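Local coordinates for transcriptional protein SWT1 (PDB 4PQZ), which acts in transcription, probably as an activator, and has RNA endonuclease activity, the piece here being its C-terminal HEPN-like domain, at residues R126-E129 against Q130-T134. Numbering follows the deposited sequence.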
ATOM      1  N   ARG A 126      -6.121  10.752   7.454  1.00 55.46           N
ATOM      2  CA  ARG A 126      -7.160   9.741   7.613  1.00 50.15           C
ATOM      3  C   ARG A 126      -7.539   9.160   6.263  1.00 51.91           C
ATOM      4  O   ARG A 126      -7.715   7.948   6.124  1.00 60.34           O
ATOM      5  CB  ARG A 126      -8.397  10.324   8.309  1.00 49.86           C
ATOM      6  CG  ARG A 126      -8.092  10.860   9.691  1.00 52.72           C
ATOM      7  CD  ARG A 126      -9.350  11.129  10.481  1.00 60.53           C
ATOM      8  NE  ARG A 126      -9.124  10.917  11.909  1.00 67.73           N
ATOM      9  CZ  ARG A 126      -9.257   9.737  12.517  1.00 77.43           C
ATOM     10  NH1 ARG A 126      -9.615   8.659  11.828  1.00 71.91           N
ATOM     11  NH2 ARG A 126      -9.032   9.632  13.819  1.00 90.10           N
ATOM     12  N   THR A 127      -7.666  10.035   5.272  1.00 53.57           N
ATOM     13  CA  THR A 127      -7.977   9.615   3.902  1.00 52.96           C
ATOM     14  C   THR A 127      -6.895   8.679   3.359  1.00 48.99           C
ATOM     15  O   THR A 127      -7.199   7.655   2.753  1.00 35.83           O
ATOM     16  CB  THR A 127      -8.155  10.832   2.961  1.00 48.52           C
ATOM     17  OG1 THR A 127      -9.335  11.550   3.341  1.00 49.35           O
ATOM     18  CG2 THR A 127      -8.295  10.388   1.505  1.00 46.44           C
ATOM     19  N   PHE A 128      -5.640   9.034   3.621  1.00 52.65           N
ATOM     20  CA  PHE A 128      -4.491   8.246   3.208  1.00 45.28           C
ATOM     21  C   PHE A 128      -4.517   6.876   3.867  1.00 47.98           C
ATOM     22  O   PHE A 128      -4.529   5.848   3.184  1.00 53.69           O
ATOM     23  CB  PHE A 128      -3.182   8.981   3.557  1.00 39.30           C
ATOM     24  CG  PHE A 128      -1.938   8.242   3.132  1.00 51.00           C
ATOM     25  CD1 PHE A 128      -1.462   8.351   1.832  1.00 47.28           C
ATOM     26  CD2 PHE A 128      -1.248   7.427   4.033  1.00 47.43           C
ATOM     27  CE1 PHE A 128      -0.308   7.658   1.429  1.00 46.25           C
ATOM     28  CE2 PHE A 128      -0.110   6.735   3.642  1.00 53.58           C
ATOM     29  CZ  PHE A 128       0.363   6.856   2.340  1.00 61.97           C
ATOM     30  N   GLU A 129      -4.518   6.875   5.198  1.00 52.61           N
ATOM     31  CA  GLU A 129      -4.493   5.644   5.974  1.00 54.26           C
ATOM     32  C   GLU A 129      -5.691   4.746   5.694  1.00 57.77           C
ATOM     33  O   GLU A 129      -5.514   3.539   5.542  1.00 47.22           O
ATOM     34  CB  GLU A 129      -4.369   5.938   7.473  1.00 57.13           C
ATOM     35  CG  GLU A 129      -4.079   4.711   8.341  1.00 60.46           C
ATOM     36  CD  GLU A 129      -5.326   3.879   8.660  1.00 60.54           C
ATOM     37  OE1 GLU A 129      -5.178   2.665   8.925  1.00 57.85           O
ATOM     38  OE2 GLU A 129      -6.450   4.434   8.645  1.00 53.99           O
ATOM     39  N   GLN A 130      -6.900   5.310   5.626  1.00 57.69           N
ATOM     40  CA  GLN A 130      -8.085   4.488   5.338  1.00 50.82           C
ATOM     41  C   GLN A 130      -8.032   3.805   3.970  1.00 46.59           C
ATOM     42  O   GLN A 130      -8.470   2.668   3.824  1.00 41.45           O
ATOM     43  CB  GLN A 130      -9.404   5.270   5.476  1.00 34.23           C
ATOM     44  CG  GLN A 130      -9.798   5.613   6.944  1.00 51.05           C
ATOM     45  CD  GLN A 130     -10.230   4.403   7.777  1.00 60.28           C
ATOM     46  OE1 GLN A 130     -11.398   4.007   7.752  1.00 66.77           O
ATOM     47  NE2 GLN A 130      -9.294   3.832   8.546  1.00 52.29           N
ATOM     48  N   PHE A 131      -7.514   4.493   2.960  1.00 42.63           N
ATOM     49  CA  PHE A 131      -7.516   3.915   1.614  1.00 43.88           C
ATOM     50  C   PHE A 131      -6.568   2.723   1.593  1.00 47.02           C
ATOM     51  O   PHE A 131      -6.922   1.623   1.139  1.00 38.41           O
ATOM     52  CB  PHE A 131      -7.101   4.954   0.567  1.00 41.83           C
ATOM     53  CG  PHE A 131      -6.864   4.377  -0.803  1.00 48.44           C
ATOM     54  CD1 PHE A 131      -7.927   4.152  -1.671  1.00 43.67           C
ATOM     55  CD2 PHE A 131      -5.577   4.072  -1.231  1.00 45.82           C
ATOM     56  CE1 PHE A 131      -7.711   3.622  -2.927  1.00 40.74           C
ATOM     57  CE2 PHE A 131      -5.351   3.547  -2.491  1.00 37.15           C
ATOM     58  CZ  PHE A 131      -6.417   3.318  -3.333  1.00 40.34           C
ATOM     59  N   TRP A 132      -5.375   2.954   2.131  1.00 35.58           N
ATOM     60  CA  TRP A 132      -4.298   1.970   2.080  1.00 50.31           C
ATOM     61  C   TRP A 132      -4.489   0.777   3.014  1.00 46.32           C
ATOM     62  O   TRP A 132      -3.982  -0.301   2.740  1.00 44.54           O
ATOM     63  CB  TRP A 132      -2.951   2.652   2.320  1.00 52.84           C
ATOM     64  CG  TRP A 132      -2.524   3.400   1.106  1.00 50.95           C
ATOM     65  CD1 TRP A 132      -2.412   4.758   0.960  1.00 59.18           C
ATOM     66  CD2 TRP A 132      -2.208   2.832  -0.166  1.00 52.00           C
ATOM     67  NE1 TRP A 132      -2.018   5.065  -0.326  1.00 53.88           N
ATOM     68  CE2 TRP A 132      -1.886   3.900  -1.033  1.00 61.33           C
ATOM     69  CE3 TRP A 132      -2.159   1.522  -0.653  1.00 46.56           C
ATOM     70  CZ2 TRP A 132      -1.512   3.689  -2.359  1.00 45.36           C
ATOM     71  CZ3 TRP A 132      -1.787   1.320  -1.970  1.00 44.08           C
ATOM     72  CH2 TRP A 132      -1.471   2.399  -2.810  1.00 44.73           C
ATOM     73  N   GLU A 133      -5.223   0.993   4.105  1.00 45.76           N
ATOM     74  CA  GLU A 133      -5.636  -0.070   5.018  1.00 52.96           C
ATOM     75  C   GLU A 133      -6.496  -1.084   4.270  1.00 49.50           C
ATOM     76  O   GLU A 133      -6.204  -2.285   4.283  1.00 49.39           O
ATOM     77  CB  GLU A 133      -6.400   0.516   6.223  1.00 52.76           C
ATOM     78  CG  GLU A 133      -7.291  -0.483   6.940  1.00 58.14           C
ATOM     79  CD  GLU A 133      -7.935   0.083   8.200  1.00 61.08           C
ATOM     80  OE1 GLU A 133      -7.518   1.162   8.663  1.00 58.77           O
ATOM     81  OE2 GLU A 133      -8.867  -0.557   8.730  1.00 65.13           O
ATOM     82  N   THR A 134      -7.546  -0.582   3.615  1.00 40.16           N
ATOM     83  CA  THR A 134      -8.447  -1.394   2.801  1.00 37.30           C
ATOM     84  C   THR A 134      -7.651  -2.129   1.702  1.00 45.02           C
ATOM     85  O   THR A 134      -7.783  -3.339   1.556  1.00 42.47           O
ATOM     86  CB  THR A 134      -9.552  -0.498   2.149  1.00 48.64           C
ATOM     87  OG1 THR A 134     -10.281   0.194   3.163  1.00 53.75           O
ATOM     88  CG2 THR A 134     -10.536  -1.318   1.299  1.00 38.00           C
TER
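Phe128 offers one ring face to the indole of Trp132, one helical turn further on. Trp132 CD1 stands over the centre of the phenyl ring, 3.6 Å above its plane, and Phe128 CE1 lies 3.6 Å from Trp132 NE1. The phenyl plane is inclined at 55° to the five-membered ring. The first torsion of Trp132 brings the rings together: its CG lies beside its own backbone nitrogen (chi1 -76°), which leans the indole back along the helix toward Phe128. Phe131 adds a third ring, its CD2 standing 3.6 Å above the Trp132 ring, over the centre. The main chain keeps its i to i+4 hydrogen bonds, Trp132 N donating to Phe128 O at 3.2 Å. The indole nitrogen itself bonds to the backbone oxygen of Leu115.

On another side of the helix, Glu129 bends at chi2 (-81°), which turns its carboxylate toward the residues that follow. Its OE2 accepts Gln130 NE2 at 2.9 Å through the syn lone pair; the bond is nearly straight, and the acceptor lies in the amide plane, evidence of a well-aimed contact between adjacent residues. The other oxygen, Glu129 OE1, is 2.8 Å from Glu133 OE1, so close that one of the two acids probably carries a proton. Whatever negative charge remains would probably be partly offset by Lys159, which forms a salt bridge with Glu133 OE2.

At the end of the segment Thr134 OG1 bonds to Gln130 O at 3.1 Å, a side-chain bond back onto the preceding turn. Within the all-helical HEPN-like domain, helix 122-139 turns Phe128 and Trp132 toward Val46 of helix 35-62, while Glu129 and Glu133 pack against helix 145-163, and Phe131 meets Leu115 of the short helix 113-116.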